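Local coordinates for protein intracellular protease/amidase (Salmonella enterica subsp. enterica serovar Typhimurium, PDB 4K2H) that is of unknown function but belongs to the DJ-1/PfpI family, to which peptidase activity is tentatively assigned, and binds zinc, at residues A8-P13 and I89-R94; L101-A106 and L164-R169. The protein carries 1 engineered substitution. All coordinates share one frame; numbering follows the deposited sequence.

In the fold
Both contacts join a strand of the central parallel sheet to a covering helix, but on opposite faces. Contact 1 lies under helix 86-97 and is wholly apolar: a phenylalanine meets an alanine and a leucine of strand 6-11, in the middle of the sheet. Contact 2 sets strand 101-104, outermost in this sheet, against helix 159-171; it is also mostly buried, yet it reaches toward the surface through an arginine. No hydrogen bond crosses either contact. Helix 86-97 leads directly into strand 101-104, and Val92 O packs on Ile102 CD1, so the two contacts touch on the helix 86-97 face of the sheet in this layered alpha-beta fold.

Contact 1. Residues A8-P13 and I89-R94; sequences AVLLAP and IAFVAR
The strand carrying Ala8 and Leu10 and the helix carrying Phe91 are held a full side-chain layer apart, since even the nearest pair of CA atoms, those of Leu10 and Val92, stands at 10.1 Å. Phe91 bridges most of this gap. Its CG lies anti to the backbone N (chi1 -172°), which sends the ring away from the helix and down onto the strand. The far end of the ring then does the touching: Phe91 CZ comes within 4.1 Å of Ala8 CB, the methyl sitting at the ring edge close to its plane, while Phe91 CE2 lies 4.0 Å from Leu10 CD2, which approaches obliquely. Ala8 and Leu10 are two residues apart on the strand and direct their CB atoms to the same face; Ala8 thus meets the CZ end of the ring edge-on, and Leu10 crosses the phenylalanine at a slant, its CD2 coming nearest at CE2. All three residues are buried, and the contact is purely apolar.

Further hold on the ring comes from His95, one turn along the helix, whose ring meets that of Phe91 and whose ND1 is hydrogen-bonded to Phe91 O. Backbone hydrogen bonds tie strand 6-11 to strand 69-72 through Ala8 and Leu10 and to strand 33-38 through Val9. Phe91 also touches Val70 and Leu37 on these two flanking strands, so helix 86-97 reaches across three strands of the sheet, while Leu82 of helix 76-83 covers Leu10 beside it.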
ATOM      1  N   ALA A   8       6.642  15.507   1.144  1.00 28.76           N
ATOM      2  CA  ALA A   8       6.556  15.282  -0.306  1.00 29.11           C
ATOM      3  C   ALA A   8       6.896  13.820  -0.633  1.00 28.11           C
ATOM      4  O   ALA A   8       7.922  13.297  -0.175  1.00 27.88           O
ATOM      5  CB  ALA A   8       7.514  16.212  -1.057  1.00 28.59           C
ATOM      6  N   VAL A   9       6.046  13.162  -1.408  1.00 26.55           N
ATOM      7  CA  VAL A   9       6.329  11.795  -1.851  1.00 26.07           C
ATOM      8  C   VAL A   9       6.544  11.913  -3.347  1.00 26.39           C
ATOM      9  O   VAL A   9       5.662  12.376  -4.077  1.00 25.65           O
ATOM     10  CB  VAL A   9       5.170  10.835  -1.537  1.00 26.62           C
ATOM     11  CG1 VAL A   9       5.448   9.412  -2.039  1.00 26.23           C
ATOM     12  CG2 VAL A   9       4.886  10.812  -0.048  1.00 26.98           C
ATOM     13  N   LEU A  10       7.732  11.551  -3.806  1.00 26.45           N
ATOM     14  CA  LEU A  10       8.038  11.709  -5.222  1.00 26.35           C
ATOM     15  C   LEU A  10       7.590  10.469  -5.975  1.00 25.32           C
ATOM     16  O   LEU A  10       7.908   9.338  -5.602  1.00 25.20           O
ATOM     17  CB  LEU A  10       9.539  11.946  -5.455  1.00 26.39           C
ATOM     18  CG  LEU A  10      10.161  13.122  -4.698  1.00 26.76           C
ATOM     19  CD1 LEU A  10      11.565  13.377  -5.197  1.00 26.99           C
ATOM     20  CD2 LEU A  10       9.343  14.390  -4.811  1.00 27.23           C
ATOM     21  N   LEU A  11       6.867  10.705  -7.060  1.00 25.20           N
ATOM     22  CA  LEU A  11       6.307   9.626  -7.851  1.00 23.94           C
ATOM     23  C   LEU A  11       6.828   9.659  -9.285  1.00 24.09           C
ATOM     24  O   LEU A  11       6.315  10.401 -10.096  1.00 24.26           O
ATOM     25  CB  LEU A  11       4.780   9.702  -7.845  1.00 23.38           C
ATOM     26  CG  LEU A  11       4.055   9.579  -6.510  1.00 23.38           C
ATOM     27  CD1 LEU A  11       2.548   9.490  -6.742  1.00 23.08           C
ATOM     28  CD2 LEU A  11       4.533   8.392  -5.670  1.00 23.06           C
ATOM     29  N   ALA A  12       7.810   8.827  -9.605  1.00 23.82           N
ATOM     30  CA  ALA A  12       8.299   8.727 -10.979  1.00 24.44           C
ATOM     31  C   ALA A  12       7.622   7.530 -11.682  1.00 24.55           C
ATOM     32  O   ALA A  12       7.065   6.667 -11.011  1.00 25.80           O
ATOM     33  CB  ALA A  12       9.808   8.577 -10.991  1.00 24.51           C
ATOM     34  N   PRO A  13       7.673   7.465 -13.027  1.00 24.53           N
ATOM     35  CA  PRO A  13       7.037   6.297 -13.669  1.00 24.92           C
ATOM     36  C   PRO A  13       7.682   5.027 -13.183  1.00 25.20           C
ATOM     37  O   PRO A  13       8.914   4.961 -13.103  1.00 25.24           O
ATOM     38  CB  PRO A  13       7.253   6.558 -15.194  1.00 25.18           C
ATOM     39  CG  PRO A  13       7.290   8.052 -15.283  1.00 24.67           C
ATOM     40  CD  PRO A  13       8.037   8.485 -14.026  1.00 24.62           C
ATOM     41  N   ILE A  89      17.186  15.573  -8.522  1.00 27.92           N
ATOM     42  CA  ILE A  89      18.471  15.737  -7.859  1.00 27.82           C
ATOM     43  C   ILE A  89      18.497  17.119  -7.175  1.00 28.66           C
ATOM     44  O   ILE A  89      18.851  17.208  -6.002  1.00 28.51           O
ATOM     45  CB  ILE A  89      19.644  15.586  -8.832  1.00 27.88           C
ATOM     46  CG1 ILE A  89      19.607  14.228  -9.583  1.00 28.09           C
ATOM     47  CG2 ILE A  89      20.959  15.825  -8.118  1.00 28.60           C
ATOM     48  CD1 ILE A  89      19.130  13.003  -8.826  1.00 28.31           C
ATOM     49  N   ALA A  90      18.073  18.174  -7.875  1.00 28.45           N
ATOM     50  CA  ALA A  90      18.047  19.519  -7.264  1.00 29.51           C
ATOM     51  C   ALA A  90      17.126  19.621  -6.059  1.00 29.81           C
ATOM     52  O   ALA A  90      17.450  20.328  -5.095  1.00 29.54           O
ATOM     53  CB  ALA A  90      17.656  20.598  -8.271  1.00 29.13           C
ATOM     54  N   PHE A  91      15.955  18.986  -6.148  1.00 29.45           N
ATOM     55  CA  PHE A  91      14.966  19.035  -5.076  1.00 29.43           C
ATOM     56  C   PHE A  91      15.490  18.334  -3.831  1.00 29.82           C
ATOM     57  O   PHE A  91      15.398  18.856  -2.719  1.00 30.39           O
ATOM     58  CB  PHE A  91      13.699  18.338  -5.547  1.00 28.54           C
ATOM     59  CG  PHE A  91      12.520  18.461  -4.624  1.00 27.88           C
ATOM     60  CD1 PHE A  91      11.673  19.563  -4.696  1.00 28.36           C
ATOM     61  CD2 PHE A  91      12.192  17.437  -3.763  1.00 28.23           C
ATOM     62  CE1 PHE A  91      10.522  19.652  -3.917  1.00 27.94           C
ATOM     63  CE2 PHE A  91      11.061  17.529  -2.947  1.00 28.71           C
ATOM     64  CZ  PHE A  91      10.213  18.637  -3.043  1.00 28.37           C
ATOM     65  N   VAL A  92      16.033  17.148  -4.025  1.00 29.59           N
ATOM     66  CA  VAL A  92      16.648  16.408  -2.928  1.00 30.63           C
ATOM     67  C   VAL A  92      17.876  17.133  -2.359  1.00 32.27           C
ATOM     68  O   VAL A  92      18.090  17.134  -1.140  1.00 31.64           O
ATOM     69  CB  VAL A  92      17.040  15.006  -3.395  1.00 31.38           C
ATOM     70  CG1 VAL A  92      17.911  14.297  -2.384  1.00 31.22           C
ATOM     71  CG2 VAL A  92      15.778  14.198  -3.692  1.00 31.76           C
ATOM     72  N   ALA A  93      18.701  17.733  -3.212  1.00 32.53           N
ATOM     73  CA  ALA A  93      19.956  18.297  -2.715  1.00 34.32           C
ATOM     74  C   ALA A  93      19.641  19.488  -1.817  1.00 35.63           C
ATOM     75  O   ALA A  93      20.201  19.621  -0.729  1.00 35.83           O
ATOM     76  CB  ALA A  93      20.882  18.694  -3.852  1.00 35.23           C
ATOM     77  N   ARG A  94      18.692  20.305  -2.267  1.00 35.00           N
ATOM     78  CA  ARG A  94      18.290  21.481  -1.547  1.00 35.00           C
ATOM     79  C   ARG A  94      17.717  21.132  -0.170  1.00 34.80           C
ATOM     80  O   ARG A  94      18.065  21.757   0.834  1.00 35.96           O
ATOM     81  CB  ARG A  94      17.274  22.246  -2.391  1.00 35.31           C
ATOM     82  CG  ARG A  94      16.713  23.501  -1.748  1.00 36.75           C
ATOM     83  CD  ARG A  94      15.922  24.321  -2.762  1.00 38.50           C
ATOM     84  NE  ARG A  94      14.830  23.570  -3.386  1.00 37.81           N
ATOM     85  CZ  ARG A  94      13.621  23.401  -2.863  1.00 38.01           C
ATOM     86  NH1 ARG A  94      12.697  22.710  -3.541  1.00 39.93           N
ATOM     87  NH2 ARG A  94      13.307  23.912  -1.681  1.00 38.10           N
TER

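Contact 2. Residues L101-A106 and L164-R169; sequences LICPIA and LTLSAR. Engineered in segment 101-106: Ala106 (natural residue Cys).
Leu101 and Cys103 face Leu166 and Arg169 across a strand and a helix that run almost exactly antiparallel, at 174°, with their axes 10.9 Å apart. Leu101 carries the larger share. Its CB points toward the helix and CG extends the chain in that direction; the branch then divides the work. CD1 enters between two helix residues one turn apart, lying 3.6 Å from Arg169 CG and 3.9 Å from Leu166 CD1. CD2 instead settles over one face of the Arg169 guanidinium, 3.7 Å from Arg169 NH1. A bend at chi2 (76°) carries the rest of the arginine past Leu101, so that its CG lies by CD1 and a guanidinium face by CD2, methylene and guanidinium both against the same isobutyl group.

Further along the strand, Cys103 SG packs on Leu166, 3.6 Å from its CD1 and 4.2 Å from its CD2. Leu166 CD1 thus touches both strand side chains and links the two halves of the contact.

Beyond its end the strand leads to Ala106, an engineered replacement of the natural cysteine, whose positive phi (64°) is consistent with the nucleophile elbow of DJ-1/PfpI relatives. Helix 17-29 lies on the same side of the sheet as helix 159-171.

The chemistry is that of an apolar interface with a polar margin: no hydrogen bond crosses it, and Arg169 offers the strand its aliphatic stem and a guanidinium face. Arg169 NH1 bonds Gly148 O and NH2 forms a salt bridge with Glu146 OE1, which probably keeps the charge compensated and the flat group steady above Leu101.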
ATOM      1  N   LEU A 101      14.371  15.980   6.228  1.00 35.47           N
ATOM      2  CA  LEU A 101      14.480  14.518   6.177  1.00 33.88           C
ATOM      3  C   LEU A 101      14.410  13.954   4.727  1.00 33.67           C
ATOM      4  O   LEU A 101      13.505  14.252   3.944  1.00 32.27           O
ATOM      5  CB  LEU A 101      13.423  13.856   7.081  1.00 33.21           C
ATOM      6  CG  LEU A 101      13.356  14.319   8.548  1.00 32.73           C
ATOM      7  CD1 LEU A 101      12.217  13.631   9.297  1.00 32.19           C
ATOM      8  CD2 LEU A 101      14.687  14.081   9.253  1.00 33.06           C
ATOM      9  N   ILE A 102      15.399  13.137   4.392  1.00 33.35           N
ATOM     10  CA  ILE A 102      15.454  12.445   3.111  1.00 31.63           C
ATOM     11  C   ILE A 102      15.231  10.988   3.414  1.00 30.37           C
ATOM     12  O   ILE A 102      15.996  10.351   4.184  1.00 29.88           O
ATOM     13  CB  ILE A 102      16.815  12.616   2.448  1.00 32.81           C
ATOM     14  CG1 ILE A 102      17.214  14.093   2.448  1.00 34.76           C
ATOM     15  CG2 ILE A 102      16.839  11.985   1.069  1.00 32.89           C
ATOM     16  CD1 ILE A 102      16.209  15.008   1.787  1.00 35.81           C
ATOM     17  N   CYS A 103      14.175  10.456   2.827  1.00 28.30           N
ATOM     18  CA  CYS A 103      13.642   9.184   3.249  1.00 28.01           C
ATOM     19  C   CYS A 103      13.439   8.244   2.073  1.00 28.38           C
ATOM     20  O   CYS A 103      12.300   8.081   1.575  1.00 26.62           O
ATOM     21  CB  CYS A 103      12.327   9.395   3.953  1.00 27.74           C
ATOM     22  SG  CYS A 103      12.344  10.688   5.192  1.00 31.16           S
ATOM     23  N   PRO A 104      14.536   7.596   1.654  1.00 28.34           N
ATOM     24  CA  PRO A 104      14.491   6.560   0.651  1.00 27.43           C
ATOM     25  C   PRO A 104      14.123   5.210   1.187  1.00 28.04           C
ATOM     26  O   PRO A 104      14.502   4.832   2.318  1.00 26.49           O
ATOM     27  CB  PRO A 104      15.924   6.518   0.138  1.00 27.73           C
ATOM     28  CG  PRO A 104      16.724   6.828   1.354  1.00 28.81           C
ATOM     29  CD  PRO A 104      15.925   7.946   1.992  1.00 28.51           C
ATOM     30  N   ILE A 105      13.396   4.465   0.359  1.00 27.80           N
ATOM     31  CA  ILE A 105      13.092   3.103   0.660  1.00 28.95           C
ATOM     32  C   ILE A 105      13.503   2.165  -0.460  1.00 29.49           C
ATOM     33  O   ILE A 105      13.450   2.499  -1.668  1.00 28.79           O
ATOM     34  CB  ILE A 105      11.611   2.939   1.048  1.00 31.71           C
ATOM     35  CG1 ILE A 105      11.238   1.456   1.130  1.00 34.29           C
ATOM     36  CG2 ILE A 105      10.677   3.618   0.079  1.00 30.67           C
ATOM     37  CD1 ILE A 105      10.349   1.138   2.314  1.00 37.29           C
ATOM     38  N   ALA A 106      13.936   0.977  -0.052  1.00 29.92           N
ATOM     39  CA  ALA A 106      14.200  -0.134  -0.985  1.00 31.16           C
ATOM     40  C   ALA A 106      15.347   0.226  -1.938  1.00 31.74           C
ATOM     41  O   ALA A 106      16.415   0.554  -1.459  1.00 32.30           O
ATOM     42  CB  ALA A 106      12.932  -0.547  -1.730  1.00 31.05           C
ATOM     43  N   LEU A 164       6.204   4.524  10.310  1.00 32.30           N
ATOM     44  CA  LEU A 164       5.979   4.916  11.711  1.00 32.66           C
ATOM     45  C   LEU A 164       7.199   5.671  12.243  1.00 32.21           C
ATOM     46  O   LEU A 164       7.055   6.710  12.861  1.00 32.25           O
ATOM     47  CB  LEU A 164       5.597   3.713  12.563  1.00 32.84           C
ATOM     48  CG  LEU A 164       4.282   3.062  12.109  1.00 33.14           C
ATOM     49  CD1 LEU A 164       4.155   1.675  12.699  1.00 34.27           C
ATOM     50  CD2 LEU A 164       3.023   3.873  12.419  1.00 32.65           C
ATOM     51  N   THR A 165       8.395   5.202  11.923  1.00 33.22           N
ATOM     52  CA  THR A 165       9.620   5.884  12.352  1.00 35.71           C
ATOM     53  C   THR A 165       9.740   7.283  11.787  1.00 35.38           C
ATOM     54  O   THR A 165      10.024   8.245  12.522  1.00 36.50           O
ATOM     55  CB  THR A 165      10.863   5.076  11.972  1.00 35.95           C
ATOM     56  OG1 THR A 165      10.735   3.810  12.585  1.00 38.50           O
ATOM     57  CG2 THR A 165      12.141   5.725  12.488  1.00 36.23           C
ATOM     58  N   LEU A 166       9.503   7.409  10.491  1.00 33.93           N
ATOM     59  CA  LEU A 166       9.461   8.719   9.875  1.00 33.77           C
ATOM     60  C   LEU A 166       8.454   9.604  10.605  1.00 34.31           C
ATOM     61  O   LEU A 166       8.765  10.750  10.929  1.00 33.86           O
ATOM     62  CB  LEU A 166       9.095   8.607   8.389  1.00 33.63           C
ATOM     63  CG  LEU A 166       8.760   9.915   7.666  1.00 33.25           C
ATOM     64  CD1 LEU A 166       9.891  10.927   7.772  1.00 33.55           C
ATOM     65  CD2 LEU A 166       8.441   9.639   6.205  1.00 34.10           C
ATOM     66  N   SER A 167       7.246   9.081  10.848  1.00 33.57           N
ATOM     67  CA  SER A 167       6.187   9.878  11.461  1.00 34.53           C
ATOM     68  C   SER A 167       6.587  10.363  12.856  1.00 36.40           C
ATOM     69  O   SER A 167       6.356  11.511  13.230  1.00 36.01           O
ATOM     70  CB  SER A 167       4.906   9.067  11.595  1.00 35.91           C
ATOM     71  OG  SER A 167       4.366   8.711  10.335  1.00 36.16           O
ATOM     72  N   ALA A 168       7.167   9.453  13.628  1.00 37.75           N
ATOM     73  CA  ALA A 168       7.533   9.735  14.989  1.00 38.70           C
ATOM     74  C   ALA A 168       8.588  10.828  14.993  1.00 40.24           C
ATOM     75  O   ALA A 168       8.526  11.766  15.778  1.00 42.78           O
ATOM     76  CB  ALA A 168       8.065   8.479  15.644  1.00 38.93           C
ATOM     77  N   ARG A 169       9.553  10.717  14.097  1.00 41.22           N
ATOM     78  CA  ARG A 169      10.545  11.764  13.936  1.00 42.21           C
ATOM     79  C   ARG A 169       9.921  13.132  13.549  1.00 41.17           C
ATOM     80  O   ARG A 169      10.272  14.172  14.126  1.00 41.41           O
ATOM     81  CB  ARG A 169      11.540  11.326  12.897  1.00 43.63           C
ATOM     82  CG  ARG A 169      12.629  12.334  12.660  1.00 48.59           C
ATOM     83  CD  ARG A 169      13.676  12.358  13.761  1.00 50.32           C
ATOM     84  NE  ARG A 169      14.873  12.863  13.105  1.00 54.86           N
ATOM     85  CZ  ARG A 169      15.823  12.109  12.560  1.00 52.52           C
ATOM     86  NH1 ARG A 169      16.834  12.701  11.947  1.00 51.19           N
ATOM     87  NH2 ARG A 169      15.793  10.783  12.658  1.00 53.28           N
TER